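Local coordinates for protein glycosyltransferase Gtf1 (Streptococcus pneumoniae, PDB 4PQG) that belongs to the GT-B class of glycosyltransferases, carries an extended beta-sheet domain and binds uridine-5'-diphosphate, at residues P312-T320 and F414-S424; G325-A334 and L395-L406. One frame throughout, in Å; residues are numbered along the deposited sequence.

Contact 1 (P312-T320 and F414-S424); sequences PVGSIDSLT and FGLTLMEAIGS. With UDP (uridine-5'-diphosphate), chain C; NAG (2-acetamido-2-deoxy-beta-D-glucopyranose), chain D.
Helix 416-423, whose N-terminal end faces the UDP phosphate, is backed along one flank by the extended linker P312-T320, beginning where V313 and P312 meet F414. The F414 ring reaches the linker because CG stands anti to the backbone N (chi1 -173°). V313 CG2 approaches the F414 ring obliquely, 3.5 Å from F414 CD2, and P312 CB adds an apolar contact 3.9 Å from F414 CZ. G314 carries no side chain, which lets the tip of L416 close in, L416 CD2 lying 3.6 Å from G314 CA. M419 is long and flexible enough to bend at chi3 (73°), pressing SD onto the peptide between G314 and S315, 3.3 Å from S315 N, while its CG packs on I316 CG1.

On the ligand side the helix carries E420, the second glutamate of the E-X7-E pattern of many GT-B enzymes, which starts at E412. L416 N gives UDP O1A a 2.8 Å hydrogen bond, and T417 N reaches O2A, so the positive end of the helix dipole probably favours the phosphate. E420 takes both ribose hydroxyls, UDP O2' reaching OE1 at 2.6 Å and O3' reaching OE2. Just before the helix, F414 N and G415 N donate to O3 and O4 of NAG.

Farther along, G423 has no side chain, so I316 CD1 can pack 3.6 Å from G423 CA, and G423 O takes a nearly straight hydrogen bond from T320 N (2.9 Å, 170°). A water joins S318 O to T320 OG1 there and makes a weak bond to G423 O.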
loop_
_atom_site.group_PDB
_atom_site.type_symbol
_atom_site.label_atom_id
_atom_site.label_comp_id
_atom_site.label_asym_id
_atom_site.label_seq_id
_atom_site.Cartn_x
_atom_site.Cartn_y
_atom_site.Cartn_z
ATOM N N PRO A 312 1.154 -16.060 -6.206
ATOM C CA PRO A 312 1.664 -15.332 -5.040
ATOM C C PRO A 312 1.863 -13.858 -5.391
ATOM O O PRO A 312 2.372 -13.564 -6.469
ATOM C CB PRO A 312 3.014 -15.989 -4.793
ATOM C CG PRO A 312 2.821 -17.396 -5.254
ATOM C CD PRO A 312 1.929 -17.298 -6.459
ATOM N N VAL A 313 1.470 -12.963 -4.478
ATOM C CA VAL A 313 1.596 -11.517 -4.658
ATOM C C VAL A 313 3.041 -11.050 -4.516
ATOM O O VAL A 313 3.376 -9.920 -4.851
ATOM C CB VAL A 313 0.689 -10.701 -3.688
ATOM C CG1 VAL A 313 -0.781 -10.872 -4.041
ATOM C CG2 VAL A 313 0.947 -11.055 -2.226
ATOM N N GLY A 314 3.902 -11.920 -4.015
ATOM C CA GLY A 314 5.314 -11.567 -3.893
ATOM C C GLY A 314 6.190 -12.732 -4.295
ATOM O O GLY A 314 5.734 -13.871 -4.355
ATOM N N SER A 315 7.459 -12.441 -4.560
ATOM C CA SER A 315 8.444 -13.488 -4.800
ATOM C C SER A 315 9.793 -12.933 -4.364
ATOM O O SER A 315 9.929 -11.727 -4.170
ATOM C CB SER A 315 8.442 -13.904 -6.278
ATOM O OG SER A 315 8.702 -12.792 -7.123
ATOM N N ILE A 316 10.779 -13.805 -4.184
ATOM C CA ILE A 316 12.088 -13.415 -3.688
ATOM C C ILE A 316 13.081 -13.509 -4.854
ATOM O O ILE A 316 13.200 -14.569 -5.481
ATOM C CB ILE A 316 12.535 -14.377 -2.557
ATOM C CG1 ILE A 316 11.580 -14.299 -1.362
ATOM C CG2 ILE A 316 13.948 -14.059 -2.096
ATOM C CD1 ILE A 316 11.657 -15.500 -0.445
ATOM N N ASP A 317 13.795 -12.421 -5.152
ATOM C CA ASP A 317 14.734 -12.443 -6.282
ATOM C C ASP A 317 15.824 -13.480 -6.015
ATOM O O ASP A 317 16.027 -14.390 -6.811
ATOM C CB ASP A 317 15.330 -11.061 -6.550
ATOM C CG ASP A 317 14.339 -10.119 -7.231
ATOM O OD1 ASP A 317 13.195 -10.532 -7.540
ATOM O OD2 ASP A 317 14.707 -8.951 -7.449
ATOM N N SER A 318 16.491 -13.342 -4.877
ATOM C CA SER A 318 17.396 -14.356 -4.380
ATOM C C SER A 318 17.325 -14.359 -2.865
ATOM O O SER A 318 16.874 -13.383 -2.256
ATOM C CB SER A 318 18.835 -14.076 -4.830
ATOM O OG SER A 318 19.258 -12.796 -4.397
ATOM N N LEU A 319 17.780 -15.453 -2.257
ATOM C CA LEU A 319 17.947 -15.507 -0.811
ATOM C C LEU A 319 18.997 -14.494 -0.418
ATOM O O LEU A 319 19.934 -14.243 -1.177
ATOM C CB LEU A 319 18.367 -16.908 -0.366
ATOM C CG LEU A 319 17.523 -18.088 -0.845
ATOM C CD1 LEU A 319 18.015 -19.361 -0.172
ATOM C CD2 LEU A 319 16.044 -17.876 -0.566
ATOM N N THR A 320 18.829 -13.897 0.754
ATOM C CA THR A 320 19.770 -12.914 1.243
ATOM C C THR A 320 20.465 -13.479 2.473
ATOM O O THR A 320 19.804 -13.898 3.423
ATOM C CB THR A 320 19.045 -11.609 1.616
ATOM O OG1 THR A 320 18.292 -11.145 0.490
ATOM C CG2 THR A 320 20.030 -10.528 2.074
ATOM N N PHE A 414 -1.517 -13.476 2.588
ATOM C CA PHE A 414 -0.231 -13.968 2.133
ATOM C C PHE A 414 0.821 -13.577 3.139
ATOM O O PHE A 414 1.445 -14.444 3.775
ATOM C CB PHE A 414 0.133 -13.373 0.769
ATOM C CG PHE A 414 1.377 -13.976 0.159
ATOM C CD1 PHE A 414 1.382 -15.306 -0.279
ATOM C CD2 PHE A 414 2.538 -13.222 0.015
ATOM C CE1 PHE A 414 2.512 -15.860 -0.864
ATOM C CE2 PHE A 414 3.681 -13.774 -0.576
ATOM C CZ PHE A 414 3.665 -15.094 -1.012
ATOM N N GLY A 415 1.003 -12.263 3.296
ATOM C CA GLY A 415 1.976 -11.717 4.241
ATOM C C GLY A 415 3.355 -11.546 3.649
ATOM O O GLY A 415 4.251 -12.393 3.837
ATOM N N LEU A 416 3.545 -10.437 2.948
ATOM C CA LEU A 416 4.785 -10.176 2.267
ATOM C C LEU A 416 6.000 -10.145 3.203
ATOM O O LEU A 416 7.063 -10.611 2.813
ATOM C CB LEU A 416 4.682 -8.874 1.458
ATOM C CG LEU A 416 3.820 -8.978 0.179
ATOM C CD1 LEU A 416 3.500 -7.602 -0.416
ATOM C CD2 LEU A 416 4.411 -9.910 -0.876
ATOM N N THR A 417 5.854 -9.599 4.415
ATOM C CA THR A 417 6.976 -9.607 5.381
ATOM C C THR A 417 7.345 -11.023 5.875
ATOM O O THR A 417 8.477 -11.244 6.311
ATOM C CB THR A 417 6.743 -8.719 6.612
ATOM O OG1 THR A 417 5.610 -9.212 7.349
ATOM C CG2 THR A 417 6.543 -7.244 6.191
ATOM N N LEU A 418 6.399 -11.959 5.809
ATOM C CA LEU A 418 6.696 -13.355 6.151
ATOM C C LEU A 418 7.596 -13.985 5.074
ATOM O O LEU A 418 8.580 -14.648 5.383
ATOM C CB LEU A 418 5.408 -14.166 6.322
ATOM C CG LEU A 418 4.285 -13.646 7.231
ATOM C CD1 LEU A 418 3.113 -14.611 7.191
ATOM C CD2 LEU A 418 4.775 -13.425 8.659
ATOM N N MET A 419 7.259 -13.744 3.816
ATOM C CA MET A 419 8.083 -14.171 2.673
ATOM C C MET A 419 9.453 -13.500 2.702
ATOM O O MET A 419 10.495 -14.146 2.543
ATOM C CB MET A 419 7.375 -13.839 1.352
ATOM C CG MET A 419 8.157 -14.268 0.110
ATOM S SD MET A 419 7.574 -13.459 -1.388
ATOM C CE MET A 419 8.216 -11.808 -1.097
ATOM N N GLU A 420 9.441 -12.192 2.910
ATOM C CA GLU A 420 10.667 -11.428 3.003
ATOM C C GLU A 420 11.526 -11.943 4.151
ATOM O O GLU A 420 12.728 -12.184 3.969
ATOM C CB GLU A 420 10.356 -9.930 3.134
ATOM C CG GLU A 420 9.811 -9.317 1.835
ATOM C CD GLU A 420 9.069 -7.980 2.017
ATOM O OE1 GLU A 420 9.235 -7.332 3.078
ATOM O OE2 GLU A 420 8.307 -7.599 1.087
ATOM N N ALA A 421 10.913 -12.143 5.317
ATOM C CA ALA A 421 11.625 -12.691 6.478
ATOM C C ALA A 421 12.301 -14.055 6.202
ATOM O O ALA A 421 13.475 -14.220 6.496
ATOM C CB ALA A 421 10.702 -12.752 7.696
ATOM N N ILE A 422 11.585 -15.019 5.637
ATOM C CA ILE A 422 12.202 -16.340 5.388
ATOM C C ILE A 422 13.261 -16.302 4.269
ATOM O O ILE A 422 14.221 -17.085 4.286
ATOM C CB ILE A 422 11.180 -17.483 5.110
ATOM C CG1 ILE A 422 10.395 -17.240 3.819
ATOM C CG2 ILE A 422 10.248 -17.697 6.306
ATOM C CD1 ILE A 422 9.829 -18.502 3.202
ATOM N N GLY A 423 13.065 -15.406 3.298
ATOM C CA GLY A 423 14.053 -15.161 2.243
ATOM C C GLY A 423 15.366 -14.618 2.775
ATOM O O GLY A 423 16.398 -14.742 2.120
ATOM N N SER A 424 15.321 -14.003 3.955
ATOM C CA SER A 424 16.514 -13.556 4.668
ATOM C C SER A 424 16.888 -14.510 5.833
ATOM O O SER A 424 17.634 -14.137 6.748
ATOM C CB SER A 424 16.314 -12.132 5.198
ATOM O OG SER A 424 16.524 -11.155 4.190
HETATM N N1 UDP C . 6.894 -2.604 4.808
HETATM C C2 UDP C . 7.974 -1.719 4.598
HETATM N N3 UDP C . 8.525 -1.115 5.641
HETATM C C4 UDP C . 8.095 -1.302 6.897
HETATM C C5 UDP C . 7.023 -2.164 7.148
HETATM C C6 UDP C . 6.435 -2.819 6.059
HETATM O O2 UDP C . 8.428 -1.506 3.446
HETATM O O4 UDP C . 8.674 -0.694 7.825
HETATM C "C1'" UDP C . 6.330 -3.291 3.636
HETATM C "C2'" UDP C . 6.786 -4.748 3.658
HETATM O "O2'" UDP C . 8.076 -4.965 3.052
HETATM C "C3'" UDP C . 5.691 -5.501 2.923
HETATM C "C4'" UDP C . 4.458 -4.618 3.101
HETATM O "O4'" UDP C . 4.905 -3.379 3.675
HETATM O "O3'" UDP C . 5.997 -5.606 1.527
HETATM C "C5'" UDP C . 3.426 -5.230 4.048
HETATM O "O5'" UDP C . 2.806 -6.321 3.390
HETATM P PA UDP C . 2.123 -7.518 4.212
HETATM O O1A UDP C . 1.538 -8.500 3.233
HETATM O O2A UDP C . 3.156 -8.008 5.198
HETATM O O3A UDP C . 1.037 -6.854 5.203
HETATM P PB UDP C . -0.297 -6.007 4.899
HETATM O O1B UDP C . -1.303 -6.554 5.887
HETATM O O2B UDP C . 0.101 -4.559 5.135
HETATM O O3B UDP C . -0.695 -6.335 3.473
HETATM C C1 NAG D . -2.796 -7.699 2.406
HETATM C C2 NAG D . -3.011 -8.908 3.307
HETATM C C3 NAG D . -1.613 -9.525 3.181
HETATM C C4 NAG D . -1.175 -9.680 1.716
HETATM C C5 NAG D . -1.404 -8.363 0.924
HETATM C C6 NAG D . -0.927 -8.390 -0.524
HETATM C C7 NAG D . -4.009 -9.225 5.507
HETATM C C8 NAG D . -4.094 -8.676 6.904
HETATM N N2 NAG D . -3.234 -8.538 4.685
HETATM O O1 NAG D . -3.307 -6.439 2.735
HETATM O O3 NAG D . -1.500 -10.745 3.894
HETATM O O4 NAG D . 0.194 -10.009 1.700
HETATM O O5 NAG D . -2.798 -8.071 1.044
HETATM O O6 NAG D . -1.766 -9.289 -1.212
HETATM O O7 NAG D . -4.644 -10.241 5.182
HETATM O O HOH W 1 15.877 -12.115 0.104
#

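Contact 2 (G325-A334 and L395-L406); sequences GRKPFSLITA and LSQIYSQYEVYL. With UDP (uridine-5'-diphosphate), chain C.
L395 touches both A334 and the uracil of UDP: L395 CD1 meets A334 CB at 3.7 Å, and L395 CG is 3.6 Å from UDP N3. I398 CG2 and the Y399 ring close round I332 CD1. S400 O lies over one face of the R326 guanidinium, while Q401 O accepts from K327 N. R326 lies extended along this turn, and NH1 donates to Y402 O in the guanidinium plane (3.0 Å, 166°); NH2 goes on to S424 O. The Y402 ring offers its face to beta-branched I332, whose CB stands 3.9 Å from the ring centroid, and its OH bonds D363.

E403 N turns back to S330 O. F329 N, in the type II turn K327-S330, donates to E403 OE1 (2.6 Å) from above the carboxylate plane; Y473 also bonds OE1. From V404 the strands run parallel. V404 CB lies 3.8 Å from L331 CD2, and V404 O accepts from I332 N. Y405 lays its ring over I332 O, and its OH, bonded also to T417, accepts from A334 N at 3.0 Å. L406 N donates to I332 O, and L406 O accepts from T333 OG1 at 2.6 Å. Strands 330-334 and 404-406 form the central pair of a 3-2-1-4-5-6 parallel sheet, the Rossmann-like topology of a GT-B C-terminal domain, with the nucleotide near the C-terminal end of strand 330-334.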
loop_
_atom_site.group_PDB
_atom_site.type_symbol
_atom_site.label_atom_id
_atom_site.label_comp_id
_atom_site.label_asym_id
_atom_site.label_seq_id
_atom_site.Cartn_x
_atom_site.Cartn_y
_atom_site.Cartn_z
ATOM N N GLY A 325 26.435 -10.336 9.899
ATOM C CA GLY A 325 25.986 -11.143 11.022
ATOM C C GLY A 325 24.693 -10.640 11.633
ATOM O O GLY A 325 24.251 -9.522 11.364
ATOM N N ARG A 326 24.089 -11.486 12.455
ATOM C CA ARG A 326 22.811 -11.189 13.073
ATOM C C ARG A 326 23.039 -10.960 14.550
ATOM O O ARG A 326 23.701 -11.769 15.215
ATOM C CB ARG A 326 21.850 -12.356 12.860
ATOM C CG ARG A 326 21.832 -12.886 11.444
ATOM C CD ARG A 326 21.055 -14.184 11.329
ATOM N NE ARG A 326 21.035 -14.653 9.948
ATOM C CZ ARG A 326 20.038 -14.428 9.096
ATOM N NH1 ARG A 326 18.958 -13.754 9.496
ATOM N NH2 ARG A 326 20.106 -14.893 7.850
ATOM N N LYS A 327 22.508 -9.859 15.069
ATOM C CA LYS A 327 22.634 -9.556 16.487
ATOM C C LYS A 327 22.056 -10.698 17.346
ATOM O O LYS A 327 20.943 -11.169 17.085
ATOM C CB LYS A 327 21.966 -8.220 16.800
ATOM C CG LYS A 327 22.003 -7.838 18.266
ATOM C CD LYS A 327 21.711 -6.368 18.457
ATOM C CE LYS A 327 21.584 -6.047 19.936
ATOM N NZ LYS A 327 21.376 -4.594 20.156
ATOM N N PRO A 328 22.824 -11.176 18.351
ATOM C CA PRO A 328 22.316 -12.270 19.177
ATOM C C PRO A 328 21.043 -11.878 19.915
ATOM O O PRO A 328 20.952 -10.777 20.443
ATOM C CB PRO A 328 23.473 -12.536 20.169
ATOM C CG PRO A 328 24.690 -12.036 19.462
ATOM C CD PRO A 328 24.217 -10.822 18.702
ATOM N N PHE A 329 20.069 -12.785 19.933
ATOM C CA PHE A 329 18.807 -12.592 20.655
ATOM C C PHE A 329 17.947 -11.451 20.079
ATOM O O PHE A 329 17.047 -10.954 20.746
ATOM C CB PHE A 329 19.054 -12.368 22.156
ATOM C CG PHE A 329 19.865 -13.459 22.821
ATOM C CD1 PHE A 329 19.276 -14.675 23.176
ATOM C CD2 PHE A 329 21.210 -13.263 23.108
ATOM C CE1 PHE A 329 20.019 -15.674 23.799
ATOM C CE2 PHE A 329 21.960 -14.254 23.733
ATOM C CZ PHE A 329 21.361 -15.460 24.081
ATOM N N SER A 330 18.230 -11.030 18.851
ATOM C CA SER A 330 17.461 -9.931 18.248
ATOM C C SER A 330 16.177 -10.420 17.564
ATOM O O SER A 330 16.207 -11.348 16.756
ATOM C CB SER A 330 18.330 -9.110 17.285
ATOM O OG SER A 330 18.740 -9.887 16.181
ATOM N N LEU A 331 15.061 -9.768 17.891
ATOM C CA LEU A 331 13.754 -10.094 17.321
ATOM C C LEU A 331 13.241 -8.945 16.437
ATOM O O LEU A 331 13.560 -7.782 16.668
ATOM C CB LEU A 331 12.742 -10.420 18.439
ATOM C CG LEU A 331 13.176 -11.461 19.492
ATOM C CD1 LEU A 331 12.180 -11.543 20.641
ATOM C CD2 LEU A 331 13.392 -12.832 18.879
ATOM N N ILE A 332 12.458 -9.287 15.420
ATOM C CA ILE A 332 11.926 -8.283 14.495
ATOM C C ILE A 332 10.457 -8.583 14.135
ATOM O O ILE A 332 10.046 -9.746 14.115
ATOM C CB ILE A 332 12.850 -8.124 13.240
ATOM C CG1 ILE A 332 12.309 -7.048 12.277
ATOM C CG2 ILE A 332 13.064 -9.459 12.542
ATOM C CD1 ILE A 332 13.160 -6.862 11.035
ATOM N N THR A 333 9.665 -7.526 13.939
ATOM C CA THR A 333 8.379 -7.617 13.245
ATOM C C THR A 333 8.248 -6.411 12.318
ATOM O O THR A 333 8.891 -5.377 12.541
ATOM C CB THR A 333 7.161 -7.754 14.188
ATOM O OG1 THR A 333 6.046 -8.250 13.440
ATOM C CG2 THR A 333 6.765 -6.438 14.818
ATOM N N ALA A 334 7.462 -6.562 11.259
ATOM C CA ALA A 334 7.351 -5.509 10.241
ATOM C C ALA A 334 5.937 -5.514 9.695
ATOM O O ALA A 334 5.515 -6.473 9.046
ATOM C CB ALA A 334 8.378 -5.701 9.126
ATOM N N LEU A 395 13.257 -2.325 3.806
ATOM C CA LEU A 395 13.591 -3.489 4.629
ATOM C C LEU A 395 14.539 -4.518 4.003
ATOM O O LEU A 395 14.924 -5.482 4.682
ATOM C CB LEU A 395 12.316 -4.201 5.095
ATOM C CG LEU A 395 11.227 -3.419 5.832
ATOM C CD1 LEU A 395 10.038 -4.328 6.080
ATOM C CD2 LEU A 395 11.745 -2.847 7.147
ATOM N N SER A 396 14.923 -4.324 2.739
ATOM C CA SER A 396 15.657 -5.363 2.000
ATOM C C SER A 396 16.955 -5.789 2.691
ATOM O O SER A 396 17.289 -6.974 2.679
ATOM C CB SER A 396 15.937 -4.938 0.555
ATOM O OG SER A 396 16.674 -3.724 0.547
ATOM N N GLN A 397 17.663 -4.830 3.290
ATOM C CA GLN A 397 18.924 -5.095 4.008
ATOM C C GLN A 397 18.735 -5.261 5.523
ATOM O O GLN A 397 19.697 -5.499 6.253
ATOM C CB GLN A 397 19.953 -3.983 3.742
ATOM C CG GLN A 397 20.202 -3.675 2.269
ATOM C CD GLN A 397 20.466 -4.915 1.429
ATOM O OE1 GLN A 397 21.295 -5.763 1.778
ATOM N NE2 GLN A 397 19.752 -5.030 0.310
ATOM N N ILE A 398 17.493 -5.146 5.983
ATOM C CA ILE A 398 17.205 -5.048 7.411
ATOM C C ILE A 398 17.047 -6.428 8.048
ATOM O O ILE A 398 17.658 -6.708 9.081
ATOM C CB ILE A 398 15.949 -4.166 7.663
ATOM C CG1 ILE A 398 16.200 -2.700 7.244
ATOM C CG2 ILE A 398 15.448 -4.295 9.099
ATOM C CD1 ILE A 398 17.157 -1.917 8.127
ATOM N N TYR A 399 16.242 -7.280 7.419
ATOM C CA TYR A 399 15.829 -8.563 7.984
ATOM C C TYR A 399 17.005 -9.446 8.391
ATOM O O TYR A 399 16.993 -10.039 9.466
ATOM C CB TYR A 399 15.030 -9.355 6.965
ATOM C CG TYR A 399 13.633 -8.873 6.656
ATOM C CD1 TYR A 399 12.593 -9.056 7.570
ATOM C CD2 TYR A 399 13.337 -8.299 5.416
ATOM C CE1 TYR A 399 11.303 -8.652 7.274
ATOM C CE2 TYR A 399 12.050 -7.885 5.111
ATOM C CZ TYR A 399 11.035 -8.066 6.042
ATOM O OH TYR A 399 9.744 -7.681 5.751
ATOM N N SER A 400 17.998 -9.550 7.512
ATOM C CA SER A 400 19.123 -10.459 7.734
ATOM C C SER A 400 20.119 -9.943 8.796
ATOM O O SER A 400 21.165 -10.563 9.027
ATOM C CB SER A 400 19.806 -10.817 6.401
ATOM O OG SER A 400 20.303 -9.659 5.757
ATOM N N GLN A 401 19.775 -8.832 9.454
ATOM C CA GLN A 401 20.518 -8.335 10.623
ATOM C C GLN A 401 19.950 -8.905 11.937
ATOM O O GLN A 401 20.483 -8.660 13.020
ATOM C CB GLN A 401 20.498 -6.815 10.673
ATOM C CG GLN A 401 21.156 -6.147 9.473
ATOM C CD GLN A 401 21.146 -4.633 9.563
ATOM O OE1 GLN A 401 21.645 -4.050 10.523
ATOM N NE2 GLN A 401 20.587 -3.986 8.547
ATOM N N TYR A 402 18.882 -9.688 11.823
ATOM C CA TYR A 402 18.158 -10.194 12.989
ATOM C C TYR A 402 18.156 -11.722 13.048
ATOM O O TYR A 402 18.535 -12.396 12.092
ATOM C CB TYR A 402 16.715 -9.649 12.993
ATOM C CG TYR A 402 16.621 -8.145 13.162
ATOM C CD1 TYR A 402 16.403 -7.583 14.415
ATOM C CD2 TYR A 402 16.755 -7.280 12.060
ATOM C CE1 TYR A 402 16.309 -6.212 14.578
ATOM C CE2 TYR A 402 16.661 -5.906 12.215
ATOM C CZ TYR A 402 16.442 -5.382 13.477
ATOM O OH TYR A 402 16.349 -4.028 13.659
ATOM N N GLU A 403 17.713 -12.274 14.171
ATOM C CA GLU A 403 17.684 -13.710 14.304
ATOM C C GLU A 403 16.330 -14.344 14.029
ATOM O O GLU A 403 16.262 -15.338 13.296
ATOM C CB GLU A 403 18.249 -14.142 15.655
ATOM C CG GLU A 403 19.762 -13.956 15.723
ATOM C CD GLU A 403 20.379 -14.499 16.998
ATOM O OE1 GLU A 403 19.674 -14.578 18.030
ATOM O OE2 GLU A 403 21.582 -14.837 16.966
ATOM N N VAL A 404 15.264 -13.773 14.596
ATOM C CA VAL A 404 13.941 -14.383 14.533
ATOM C C VAL A 404 12.869 -13.317 14.253
ATOM O O VAL A 404 12.955 -12.200 14.762
ATOM C CB VAL A 404 13.586 -15.113 15.853
ATOM C CG1 VAL A 404 12.162 -15.693 15.805
ATOM C CG2 VAL A 404 14.598 -16.220 16.167
ATOM N N TYR A 405 11.870 -13.689 13.456
ATOM C CA TYR A 405 10.737 -12.820 13.141
ATOM C C TYR A 405 9.517 -13.266 13.947
ATOM O O TYR A 405 9.228 -14.459 14.007
ATOM C CB TYR A 405 10.412 -12.880 11.635
ATOM C CG TYR A 405 9.331 -11.895 11.216
ATOM C CD1 TYR A 405 9.664 -10.656 10.670
ATOM C CD2 TYR A 405 7.973 -12.204 11.373
ATOM C CE1 TYR A 405 8.673 -9.744 10.304
ATOM C CE2 TYR A 405 6.979 -11.295 11.020
ATOM C CZ TYR A 405 7.336 -10.072 10.488
ATOM O OH TYR A 405 6.350 -9.170 10.137
ATOM N N LEU A 406 8.801 -12.293 14.520
ATOM C CA LEU A 406 7.539 -12.509 15.259
ATOM C C LEU A 406 6.297 -11.864 14.601
ATOM O O LEU A 406 6.348 -10.744 14.140
ATOM C CB LEU A 406 7.662 -11.916 16.666
ATOM C CG LEU A 406 8.818 -12.327 17.578
ATOM C CD1 LEU A 406 8.674 -11.610 18.914
ATOM C CD2 LEU A 406 8.824 -13.839 17.763
HETATM N N1 UDP C . 6.894 -2.604 4.808
HETATM C C2 UDP C . 7.974 -1.719 4.598
HETATM N N3 UDP C . 8.525 -1.115 5.641
HETATM C C4 UDP C . 8.095 -1.302 6.897
HETATM C C5 UDP C . 7.023 -2.164 7.148
HETATM C C6 UDP C . 6.435 -2.819 6.059
HETATM O O2 UDP C . 8.428 -1.506 3.446
HETATM O O4 UDP C . 8.674 -0.694 7.825
HETATM C "C1'" UDP C . 6.330 -3.291 3.636
HETATM C "C2'" UDP C . 6.786 -4.748 3.658
HETATM O "O2'" UDP C . 8.076 -4.965 3.052
HETATM C "C3'" UDP C . 5.691 -5.501 2.923
HETATM C "C4'" UDP C . 4.458 -4.618 3.101
HETATM O "O4'" UDP C . 4.905 -3.379 3.675
HETATM O "O3'" UDP C . 5.997 -5.606 1.527
HETATM C "C5'" UDP C . 3.426 -5.230 4.048
HETATM O "O5'" UDP C . 2.806 -6.321 3.390
HETATM P PA UDP C . 2.123 -7.518 4.212
HETATM O O1A UDP C . 1.538 -8.500 3.233
HETATM O O2A UDP C . 3.156 -8.008 5.198
HETATM O O3A UDP C . 1.037 -6.854 5.203
HETATM P PB UDP C . -0.297 -6.007 4.899
HETATM O O1B UDP C . -1.303 -6.554 5.887
HETATM O O2B UDP C . 0.101 -4.559 5.135
HETATM O O3B UDP C . -0.695 -6.335 3.473
#

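Overall arrangement
Both contacts are largely buried and both touch UDP, but contact 2 runs out to exposed residues such as G325, K327, P328 and Q401, whereas none of the touching residues of contact 1 is exposed. Contact 2 builds the sheet itself, with many backbone hydrogen bonds; contact 1 packs a loop on a helix, chiefly by apolar side chains and glycines, with a single direct hydrogen bond between its segments. Strand 404-406 leads into helix 416-423. Along the chain, contact 2 is nested within the loop that contact 1 closes. They meet at two places, where Y399 OH probably bonds E420 OE1 and where R326 NH2 probably bonds S424 O.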